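Local coordinates for protein aldose 1-epimerase (Caenorhabditis elegans, PDB 1LUR) that probably catalyses, as an aldose 1-epimerase (mutarotase), the interconversion of the alpha and beta anomers of aldose sugars such as galactose, at residues S121-R127 and K140-T146; L28-A32 and G108-V114; L237-I243 and P274-A280. One frame throughout, in Å; residues are numbered along the deposited sequence.

Interaction 1: S121-R127 and K140-T146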
loop_
_atom_site.group_PDB
_atom_site.type_symbol
_atom_site.label_atom_id
_atom_site.label_comp_id
_atom_site.label_asym_id
_atom_site.label_seq_id
_atom_site.Cartn_x
_atom_site.Cartn_y
_atom_site.Cartn_z
ATOM N N SER A 121 -8.152 -14.141 11.023
ATOM C CA SER A 121 -8.271 -12.685 10.989
ATOM C C SER A 121 -7.613 -12.007 12.188
ATOM O O SER A 121 -7.443 -12.613 13.245
ATOM C CB SER A 121 -9.756 -12.304 10.932
ATOM O OG SER A 121 -9.949 -10.904 10.900
ATOM N N VAL A 122 -7.242 -10.742 12.008
ATOM C CA VAL A 122 -6.610 -9.960 13.062
ATOM C C VAL A 122 -6.914 -8.487 12.809
ATOM O O VAL A 122 -6.862 -8.025 11.667
ATOM C CB VAL A 122 -5.067 -10.169 13.099
ATOM C CG1 VAL A 122 -4.448 -9.740 11.774
ATOM C CG2 VAL A 122 -4.459 -9.374 14.249
ATOM N N SER A 123 -7.259 -7.760 13.865
ATOM C CA SER A 123 -7.566 -6.343 13.734
ATOM C C SER A 123 -6.646 -5.533 14.631
ATOM O O SER A 123 -6.339 -5.940 15.752
ATOM C CB SER A 123 -9.021 -6.061 14.103
ATOM O OG SER A 123 -9.918 -6.745 13.243
ATOM N N PHE A 124 -6.198 -4.389 14.119
ATOM C CA PHE A 124 -5.307 -3.495 14.851
ATOM C C PHE A 124 -5.983 -2.141 14.966
ATOM O O PHE A 124 -6.769 -1.759 14.102
ATOM C CB PHE A 124 -3.989 -3.289 14.103
ATOM C CG PHE A 124 -3.218 -4.549 13.850
ATOM C CD1 PHE A 124 -3.166 -5.102 12.578
ATOM C CD2 PHE A 124 -2.515 -5.169 14.881
ATOM C CE1 PHE A 124 -2.423 -6.256 12.329
ATOM C CE2 PHE A 124 -1.770 -6.323 14.647
ATOM C CZ PHE A 124 -1.724 -6.866 13.365
ATOM N N SER A 125 -5.678 -1.410 16.031
ATOM C CA SER A 125 -6.275 -0.098 16.214
ATOM C C SER A 125 -5.206 0.852 16.733
ATOM O O SER A 125 -4.244 0.423 17.363
ATOM C CB SER A 125 -7.440 -0.165 17.199
ATOM O OG SER A 125 -8.117 1.083 17.255
ATOM N N VAL A 126 -5.366 2.136 16.439
ATOM C CA VAL A 126 -4.413 3.145 16.879
ATOM C C VAL A 126 -5.045 4.525 16.774
ATOM O O VAL A 126 -5.944 4.748 15.961
ATOM C CB VAL A 126 -3.125 3.113 16.023
ATOM C CG1 VAL A 126 -3.402 3.659 14.627
ATOM C CG2 VAL A 126 -2.023 3.911 16.711
ATOM N N ARG A 127 -4.583 5.448 17.608
ATOM C CA ARG A 127 -5.105 6.803 17.599
ATOM C C ARG A 127 -3.991 7.752 17.208
ATOM O O ARG A 127 -2.823 7.509 17.508
ATOM C CB ARG A 127 -5.627 7.192 18.985
ATOM C CG ARG A 127 -6.853 6.436 19.433
ATOM C CD ARG A 127 -7.169 6.764 20.891
ATOM N NE ARG A 127 -8.423 6.167 21.326
ATOM C CZ ARG A 127 -9.623 6.606 20.965
ATOM N NH1 ARG A 127 -9.740 7.659 20.163
ATOM N NH2 ARG A 127 -10.709 5.980 21.401
ATOM N N LYS A 140 -9.258 7.677 15.098
ATOM C CA LYS A 140 -9.111 6.385 15.739
ATOM C C LYS A 140 -9.156 5.488 14.508
ATOM O O LYS A 140 -10.181 5.414 13.834
ATOM C CB LYS A 140 -10.291 6.082 16.664
ATOM C CG LYS A 140 -10.177 4.713 17.321
ATOM C CD LYS A 140 -11.372 4.396 18.197
ATOM C CE LYS A 140 -11.312 2.950 18.667
ATOM N NZ LYS A 140 -11.330 2.001 17.519
ATOM N N ILE A 141 -8.039 4.840 14.206
ATOM C CA ILE A 141 -7.962 3.970 13.047
ATOM C C ILE A 141 -7.907 2.489 13.380
ATOM O O ILE A 141 -7.169 2.070 14.272
ATOM C CB ILE A 141 -6.717 4.316 12.179
ATOM C CG1 ILE A 141 -6.754 5.788 11.761
ATOM C CG2 ILE A 141 -6.691 3.467 10.918
ATOM C CD1 ILE A 141 -5.924 6.694 12.637
ATOM N N ASP A 142 -8.693 1.706 12.644
ATOM C CA ASP A 142 -8.755 0.266 12.825
ATOM C C ASP A 142 -8.529 -0.403 11.475
ATOM O O ASP A 142 -9.188 -0.071 10.491
ATOM C CB ASP A 142 -10.115 -0.142 13.399
ATOM C CG ASP A 142 -10.205 0.087 14.896
ATOM O OD1 ASP A 142 -9.987 1.233 15.347
ATOM O OD2 ASP A 142 -10.492 -0.889 15.626
ATOM N N VAL A 143 -7.577 -1.331 11.438
ATOM C CA VAL A 143 -7.247 -2.057 10.222
ATOM C C VAL A 143 -7.370 -3.555 10.469
ATOM O O VAL A 143 -6.862 -4.072 11.471
ATOM C CB VAL A 143 -5.807 -1.742 9.767
ATOM C CG1 VAL A 143 -5.342 -2.763 8.738
ATOM C CG2 VAL A 143 -5.755 -0.337 9.184
ATOM N N THR A 144 -8.038 -4.248 9.552
ATOM C CA THR A 144 -8.218 -5.687 9.689
ATOM C C THR A 144 -7.692 -6.459 8.493
ATOM O O THR A 144 -7.841 -6.029 7.347
ATOM C CB THR A 144 -9.717 -6.051 9.864
ATOM O OG1 THR A 144 -10.258 -5.355 10.994
ATOM C CG2 THR A 144 -9.878 -7.567 10.080
ATOM N N TYR A 145 -7.044 -7.585 8.777
ATOM C CA TYR A 145 -6.498 -8.449 7.746
ATOM C C TYR A 145 -7.263 -9.752 7.937
ATOM O O TYR A 145 -7.319 -10.281 9.052
ATOM C CB TYR A 145 -5.013 -8.724 7.948
ATOM C CG TYR A 145 -4.097 -7.570 7.641
ATOM C CD1 TYR A 145 -3.696 -6.688 8.647
ATOM C CD2 TYR A 145 -3.565 -7.401 6.362
ATOM C CE1 TYR A 145 -2.776 -5.674 8.391
ATOM C CE2 TYR A 145 -2.643 -6.385 6.094
ATOM C CZ TYR A 145 -2.250 -5.530 7.118
ATOM O OH TYR A 145 -1.309 -4.556 6.876
ATOM N N THR A 146 -7.852 -10.260 6.862
ATOM C CA THR A 146 -8.611 -11.499 6.931
ATOM C C THR A 146 -8.350 -12.361 5.703
ATOM O O THR A 146 -8.227 -11.851 4.592
ATOM C CB THR A 146 -10.125 -11.200 7.000
ATOM O OG1 THR A 146 -10.408 -10.402 8.159
ATOM C CG2 THR A 146 -10.936 -12.501 7.060
#
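Two successive strands of a large antiparallel sheet in the galactose-mutarotase beta-sandwich pair here, with Val-122, Phe-124 and Val-126 facing Tyr-145, Val-143 and Ile-141 as hydrogen-bonded pairs. Each pair exchanges two backbone bonds; Phe-124 N, for example, lies 2.7 Å from Val-143 O. The alternate residues make a polar row on the other face of the sheet. There Ser-123 OG meets Thr-144 OG1 at 2.7 Å and Ser-121 OG meets Thr-146 OG1 at 2.8 Å, each a hydroxyl-to-hydroxyl bond across a non-hydrogen-bonded pair. Farther along the row, Ser-125 OG is turned opposite its own backbone N (chi1 -173°), which brings it 2.7 Å from Asp-142 OD1 as a donor above the carboxylate plane. Lys-140 NZ reaches the same OD1 from the opposite face, at 2.7 Å, in a salt bridge. Gripped from both faces, the carboxylate is probably hindered from rotating. The aliphatic part of Lys-140 passes over one face of the Arg-127 guanidinium, CD lying 3.6 Å from NH2. On the apolar face Tyr-145 CD1 touches the edge of the Phe-124 ring, 3.9 Å from CE1, while Tyr-145 OH is hydrogen-bonded to Ala-32 O. Strand 113-118 flanks 121-127 and strand 152-160 flanks 140-146, with Trp-112, from the loop before strand 113-118, and Leu-27, from strand 24-28, packed against the apolar side chains.

Interaction 2: L28-A32 and G108-V114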
loop_
_atom_site.group_PDB
_atom_site.type_symbol
_atom_site.label_atom_id
_atom_site.label_comp_id
_atom_site.label_asym_id
_atom_site.label_seq_id
_atom_site.Cartn_x
_atom_site.Cartn_y
_atom_site.Cartn_z
ATOM N N LEU A 28 2.221 -7.871 11.894
ATOM C CA LEU A 28 3.022 -7.326 12.982
ATOM C C LEU A 28 2.321 -6.077 13.511
ATOM O O LEU A 28 2.005 -5.164 12.747
ATOM C CB LEU A 28 4.421 -6.969 12.468
ATOM C CG LEU A 28 5.495 -6.548 13.475
ATOM C CD1 LEU A 28 5.806 -7.707 14.422
ATOM C CD2 LEU A 28 6.752 -6.137 12.718
ATOM N N PRO A 29 2.058 -6.031 14.825
ATOM C CA PRO A 29 1.390 -4.887 15.453
ATOM C C PRO A 29 2.062 -3.568 15.095
ATOM O O PRO A 29 1.395 -2.543 14.922
ATOM C CB PRO A 29 1.498 -5.201 16.941
ATOM C CG PRO A 29 1.448 -6.696 16.966
ATOM C CD PRO A 29 2.369 -7.067 15.828
ATOM N N PHE A 30 3.388 -3.595 14.985
ATOM C CA PHE A 30 4.130 -2.390 14.645
ATOM C C PHE A 30 3.819 -1.983 13.216
ATOM O O PHE A 30 4.119 -2.709 12.266
ATOM C CB PHE A 30 5.633 -2.617 14.795
ATOM C CG PHE A 30 6.454 -1.408 14.470
ATOM C CD1 PHE A 30 6.417 -0.286 15.291
ATOM C CD2 PHE A 30 7.244 -1.378 13.328
ATOM C CE1 PHE A 30 7.157 0.852 14.977
ATOM C CE2 PHE A 30 7.986 -0.246 13.003
ATOM C CZ PHE A 30 7.942 0.872 13.830
ATOM N N GLY A 31 3.208 -0.812 13.075
ATOM C CA GLY A 31 2.855 -0.313 11.761
ATOM C C GLY A 31 1.758 -1.131 11.102
ATOM O O GLY A 31 1.531 -0.987 9.900
ATOM N N ALA A 32 1.073 -1.973 11.879
ATOM C CA ALA A 32 -0.006 -2.819 11.352
ATOM C C ALA A 32 0.479 -3.344 10.006
ATOM O O ALA A 32 -0.207 -3.236 8.985
ATOM C CB ALA A 32 -1.280 -1.999 11.178
ATOM N N GLY A 108 2.596 4.172 10.072
ATOM C CA GLY A 108 3.483 3.071 9.744
ATOM C C GLY A 108 4.624 2.904 10.736
ATOM O O GLY A 108 5.236 1.834 10.806
ATOM N N TYR A 109 4.906 3.950 11.510
ATOM C CA TYR A 109 5.988 3.896 12.496
ATOM C C TYR A 109 5.505 3.798 13.928
ATOM O O TYR A 109 6.266 4.057 14.858
ATOM C CB TYR A 109 6.893 5.125 12.366
ATOM C CG TYR A 109 7.662 5.167 11.075
ATOM C CD1 TYR A 109 8.622 4.202 10.787
ATOM C CD2 TYR A 109 7.403 6.147 10.120
ATOM C CE1 TYR A 109 9.303 4.207 9.574
ATOM C CE2 TYR A 109 8.079 6.161 8.906
ATOM C CZ TYR A 109 9.027 5.184 8.640
ATOM O OH TYR A 109 9.685 5.173 7.430
ATOM N N ARG A 110 4.246 3.422 14.117
ATOM C CA ARG A 110 3.721 3.313 15.469
ATOM C C ARG A 110 3.230 1.913 15.813
ATOM O O ARG A 110 2.903 1.123 14.934
ATOM C CB ARG A 110 2.612 4.339 15.665
ATOM C CG ARG A 110 3.112 5.768 15.468
ATOM C CD ARG A 110 2.014 6.759 15.698
ATOM N NE ARG A 110 1.455 6.601 17.033
ATOM C CZ ARG A 110 0.332 7.176 17.441
ATOM N NH1 ARG A 110 -0.354 7.952 16.611
ATOM N NH2 ARG A 110 -0.110 6.965 18.675
ATOM N N LYS A 111 3.205 1.612 17.107
ATOM C CA LYS A 111 2.764 0.316 17.594
ATOM C C LYS A 111 1.248 0.314 17.759
ATOM O O LYS A 111 0.702 1.002 18.623
ATOM C CB LYS A 111 3.440 0.008 18.935
ATOM C CG LYS A 111 4.954 0.219 18.927
ATOM C CD LYS A 111 5.599 -0.234 20.236
ATOM C CE LYS A 111 5.638 -1.751 20.327
ATOM N NZ LYS A 111 6.444 -2.322 19.209
ATOM N N TRP A 112 0.570 -0.460 16.916
ATOM C CA TRP A 112 -0.885 -0.553 16.965
ATOM C C TRP A 112 -1.326 -1.580 18.005
ATOM O O TRP A 112 -0.591 -2.518 18.305
ATOM C CB TRP A 112 -1.435 -0.991 15.611
ATOM C CG TRP A 112 -1.210 -0.036 14.491
ATOM C CD1 TRP A 112 -0.015 0.478 14.070
ATOM C CD2 TRP A 112 -2.205 0.463 13.596
ATOM N NE1 TRP A 112 -0.210 1.270 12.954
ATOM C CE2 TRP A 112 -1.545 1.273 12.643
ATOM C CE3 TRP A 112 -3.592 0.301 13.501
ATOM C CZ2 TRP A 112 -2.227 1.917 11.609
ATOM C CZ3 TRP A 112 -4.271 0.945 12.468
ATOM C CH2 TRP A 112 -3.585 1.740 11.538
ATOM N N GLU A 113 -2.533 -1.403 18.531
ATOM C CA GLU A 113 -3.084 -2.316 19.530
ATOM C C GLU A 113 -3.791 -3.463 18.812
ATOM O O GLU A 113 -4.349 -3.274 17.733
ATOM C CB GLU A 113 -4.110 -1.594 20.409
ATOM C CG GLU A 113 -3.533 -0.515 21.307
ATOM C CD GLU A 113 -2.814 -1.091 22.508
ATOM O OE1 GLU A 113 -3.485 -1.734 23.342
ATOM O OE2 GLU A 113 -1.582 -0.908 22.619
ATOM N N VAL A 114 -3.746 -4.652 19.397
ATOM C CA VAL A 114 -4.400 -5.802 18.797
ATOM C C VAL A 114 -5.771 -5.832 19.450
ATOM O O VAL A 114 -5.882 -6.107 20.642
ATOM C CB VAL A 114 -3.663 -7.109 19.113
ATOM C CG1 VAL A 114 -4.498 -8.292 18.653
ATOM C CG2 VAL A 114 -2.309 -7.120 18.430
#
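With CG of Phe-30 trans to the backbone N (chi1 -180°), its ring extends along the backbone of Gly-108 to Arg-110; with CG of Trp-112 turned away from its carbonyl carbon (chi1 -64°), the indole lies with one face against Ala-32. Phe-30 CE1 comes 3.3 Å from Tyr-109 O, Gly-108 O lies over one face of the ring, and Lys-111 CG sits in plane at its edge, 4.0 Å from CD1. Ala-32 CB stands over the indole in a CH-pi contact, 3.6 Å from the centroid of the five-membered ring of Trp-112 and 13° off its normal. Residues Pro-29 to Ala-32 form a type II beta turn, and Pro-29 O accepts two bonds from opposite faces of its plane: the turn bond from Ala-32 N at 3.1 Å and a bond from Trp-112 N at 3.0 Å. Gly-31 N donates to Arg-110 O at 2.7 Å; the positive phi of Gly-31 suits glycine, and a CB there would collide with Gly-108 O. The indole NE1 is hydrogen-bonded to Leu-107 O. A leucine in place of Trp-112 would probably leave Ala-32 CB without its aromatic face and Leu-107 O without its donor. Two backbone bonds and the methyl-on-indole contact thus fix the turn against the 108-114 segment, using main-chain polarity and apolar surface with no charged pair between them.

Interaction 3: L237-I243 and P274-A280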
loop_
_atom_site.group_PDB
_atom_site.type_symbol
_atom_site.label_atom_id
_atom_site.label_comp_id
_atom_site.label_asym_id
_atom_site.label_seq_id
_atom_site.Cartn_x
_atom_site.Cartn_y
_atom_site.Cartn_z
ATOM N N LEU A 237 9.060 3.086 -12.189
ATOM C CA LEU A 237 7.632 3.159 -11.935
ATOM C C LEU A 237 7.453 3.607 -10.489
ATOM O O LEU A 237 8.144 3.118 -9.597
ATOM C CB LEU A 237 6.991 1.787 -12.142
ATOM C CG LEU A 237 5.476 1.707 -11.973
ATOM C CD1 LEU A 237 4.789 2.637 -12.960
ATOM C CD2 LEU A 237 5.029 0.272 -12.185
ATOM N N ASP A 238 6.535 4.540 -10.266
ATOM C CA ASP A 238 6.267 5.061 -8.928
ATOM C C ASP A 238 5.238 6.162 -9.097
ATOM O O ASP A 238 5.480 7.318 -8.744
ATOM C CB ASP A 238 7.561 5.611 -8.308
ATOM C CG ASP A 238 7.348 6.204 -6.923
ATOM O OD1 ASP A 238 6.387 5.796 -6.235
ATOM O OD2 ASP A 238 8.157 7.066 -6.515
ATOM N N ASN A 239 4.087 5.785 -9.645
ATOM C CA ASN A 239 2.994 6.716 -9.889
ATOM C C ASN A 239 1.635 6.168 -9.507
ATOM O O ASN A 239 1.475 4.978 -9.223
ATOM C CB ASN A 239 2.926 7.076 -11.376
ATOM C CG ASN A 239 4.240 7.577 -11.918
ATOM O OD1 ASN A 239 4.354 8.739 -12.300
ATOM N ND2 ASN A 239 5.244 6.703 -11.957
ATOM N N ASP A 240 0.657 7.065 -9.543
ATOM C CA ASP A 240 -0.730 6.777 -9.228
ATOM C C ASP A 240 -1.437 6.397 -10.530
ATOM O O ASP A 240 -1.415 7.167 -11.491
ATOM C CB ASP A 240 -1.424 8.031 -8.696
ATOM C CG ASP A 240 -1.142 8.309 -7.234
ATOM O OD1 ASP A 240 -0.085 7.899 -6.708
ATOM O OD2 ASP A 240 -1.999 8.975 -6.619
ATOM N N LEU A 241 -2.057 5.222 -10.570
ATOM C CA LEU A 241 -2.768 4.793 -11.770
ATOM C C LEU A 241 -4.251 4.876 -11.420
ATOM O O LEU A 241 -4.738 4.140 -10.558
ATOM C CB LEU A 241 -2.363 3.365 -12.162
ATOM C CG LEU A 241 -1.149 3.230 -13.098
ATOM C CD1 LEU A 241 -1.533 3.693 -14.490
ATOM C CD2 LEU A 241 0.031 4.041 -12.576
ATOM N N VAL A 242 -4.963 5.791 -12.075
ATOM C CA VAL A 242 -6.387 5.977 -11.826
ATOM C C VAL A 242 -7.233 4.841 -12.379
ATOM O O VAL A 242 -7.249 4.589 -13.584
ATOM C CB VAL A 242 -6.888 7.314 -12.413
ATOM C CG1 VAL A 242 -8.349 7.551 -12.014
ATOM C CG2 VAL A 242 -6.019 8.450 -11.912
ATOM N N ILE A 243 -7.944 4.171 -11.478
ATOM C CA ILE A 243 -8.802 3.053 -11.835
ATOM C C ILE A 243 -10.027 3.461 -12.644
ATOM O O ILE A 243 -10.783 4.350 -12.247
ATOM C CB ILE A 243 -9.302 2.318 -10.577
ATOM C CG1 ILE A 243 -8.117 1.753 -9.793
ATOM C CG2 ILE A 243 -10.278 1.214 -10.977
ATOM C CD1 ILE A 243 -8.515 1.088 -8.478
ATOM N N PRO A 274 -9.912 4.814 -5.326
ATOM C CA PRO A 274 -9.954 5.280 -6.711
ATOM C C PRO A 274 -8.664 5.090 -7.501
ATOM O O PRO A 274 -8.683 5.117 -8.732
ATOM C CB PRO A 274 -10.334 6.745 -6.556
ATOM C CG PRO A 274 -9.550 7.129 -5.336
ATOM C CD PRO A 274 -9.801 5.955 -4.398
ATOM N N VAL A 275 -7.540 4.919 -6.813
ATOM C CA VAL A 275 -6.283 4.730 -7.522
ATOM C C VAL A 275 -5.417 3.668 -6.869
ATOM O O VAL A 275 -5.679 3.223 -5.750
ATOM C CB VAL A 275 -5.447 6.046 -7.595
ATOM C CG1 VAL A 275 -6.338 7.216 -7.958
ATOM C CG2 VAL A 275 -4.727 6.298 -6.283
ATOM N N ILE A 276 -4.391 3.250 -7.592
ATOM C CA ILE A 276 -3.468 2.253 -7.096
ATOM C C ILE A 276 -2.082 2.765 -7.432
ATOM O O ILE A 276 -1.729 2.903 -8.607
ATOM C CB ILE A 276 -3.658 0.878 -7.757
ATOM C CG1 ILE A 276 -5.024 0.297 -7.382
ATOM C CG2 ILE A 276 -2.531 -0.043 -7.335
ATOM C CD1 ILE A 276 -5.277 -1.104 -7.927
ATOM N N HIS A 277 -1.305 3.070 -6.403
ATOM C CA HIS A 277 0.044 3.567 -6.614
ATOM C C HIS A 277 0.988 2.395 -6.819
ATOM O O HIS A 277 1.083 1.508 -5.967
ATOM C CB HIS A 277 0.521 4.385 -5.416
ATOM C CG HIS A 277 1.856 5.024 -5.625
ATOM N ND1 HIS A 277 2.022 6.171 -6.370
ATOM C CD2 HIS A 277 3.095 4.653 -5.224
ATOM C CE1 HIS A 277 3.305 6.481 -6.418
ATOM N NE2 HIS A 277 3.978 5.575 -5.731
ATOM N N LEU A 278 1.684 2.398 -7.951
ATOM C CA LEU A 278 2.625 1.346 -8.288
ATOM C C LEU A 278 4.049 1.872 -8.177
ATOM O O LEU A 278 4.390 2.880 -8.794
ATOM C CB LEU A 278 2.382 0.858 -9.719
ATOM C CG LEU A 278 0.956 0.427 -10.076
ATOM C CD1 LEU A 278 0.853 0.146 -11.570
ATOM C CD2 LEU A 278 0.583 -0.805 -9.262
ATOM N N TYR A 279 4.866 1.195 -7.382
ATOM C CA TYR A 279 6.258 1.588 -7.193
ATOM C C TYR A 279 7.147 0.393 -7.528
ATOM O O TYR A 279 7.150 -0.616 -6.818
ATOM C CB TYR A 279 6.493 2.048 -5.751
ATOM C CG TYR A 279 7.946 2.285 -5.410
ATOM C CD1 TYR A 279 8.747 3.103 -6.204
ATOM C CD2 TYR A 279 8.519 1.694 -4.287
ATOM C CE1 TYR A 279 10.089 3.325 -5.883
ATOM C CE2 TYR A 279 9.854 1.907 -3.962
ATOM C CZ TYR A 279 10.631 2.722 -4.762
ATOM O OH TYR A 279 11.953 2.927 -4.440
ATOM N N ALA A 280 7.906 0.522 -8.613
ATOM C CA ALA A 280 8.803 -0.532 -9.073
ATOM C C ALA A 280 10.017 -0.828 -8.197
ATOM O O ALA A 280 10.950 -1.502 -8.640
ATOM C CB ALA A 280 9.252 -0.236 -10.504
HETATM O O HOH W 1 -10.723 5.856 -10.007
#
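His-277 reaches across to Asp-238 and Asp-240 on the neighbouring antiparallel strand, and its side chain can be followed outward from CB, which lies 3.8 Å from Asp-240 OD1. CG, placed opposite the backbone N (chi1 -175°), comes 3.6 Å from Asn-239 O. ND1 donates to Asp-240 OD1 at 2.7 Å, meeting it nearly head-on to the C-O bond, with the ring and carboxylate planes 78° apart. CD2 and CE1 both border Asp-238 OD1, CE1 at 3.2 Å. At the far end NE2 donates to that same oxygen in a His-carboxylate hydrogen bond modelled so short that its exact length is doubtful. Carboxylates thus meet both ring nitrogens, which would limit turning of the imidazole if the short NE2 bond is as modelled, and Asp-240 OD2 is itself fixed by Ser-308 N. A classic beta bulge sets two residues, Asp-238 and Asn-239, against the single Leu-278. On the other face of the sheet Leu-241 CG packs 4.0 Å from Leu-278 CD1, and Ile-243 CD1 lies 3.7 Å from Ile-276 CG1. Beyond the bulge, Leu-237 CB and Ala-280 CB are pressed to 3.4 Å, and at the other end a water bridges Ile-243 O and Pro-274 O. Strand 194-198 borders 238-243 and strand 300-305 borders 275-279, with His-277 resting on Glu-303 and Gln-305, while Met-190 of strand 187-192 packs against the apolar face.

In the fold
Interactions 1 and 2 adjoin, their centres about 9 Å apart, and serve one region: the 108-114 segment runs into strand 113-118, the sheet neighbour of strand 121-129, and Trp-112 packs against Val-126. Interaction 3 lies across the centre of the chain, about 24 Å from either centre, in a different sheet. It is mostly buried and joins carboxylates and an imidazole inside the protein, whereas interaction 1 is only partly buried, with an apolar face of buried side chains and a polar face, partly exposed, of hydroxyls and a salt bridge. Interaction 2, also buried, differs from both in joining mainly loop segments, with a single backbone bridge, rather than two paired strands, through main-chain bonds and an aromatic face.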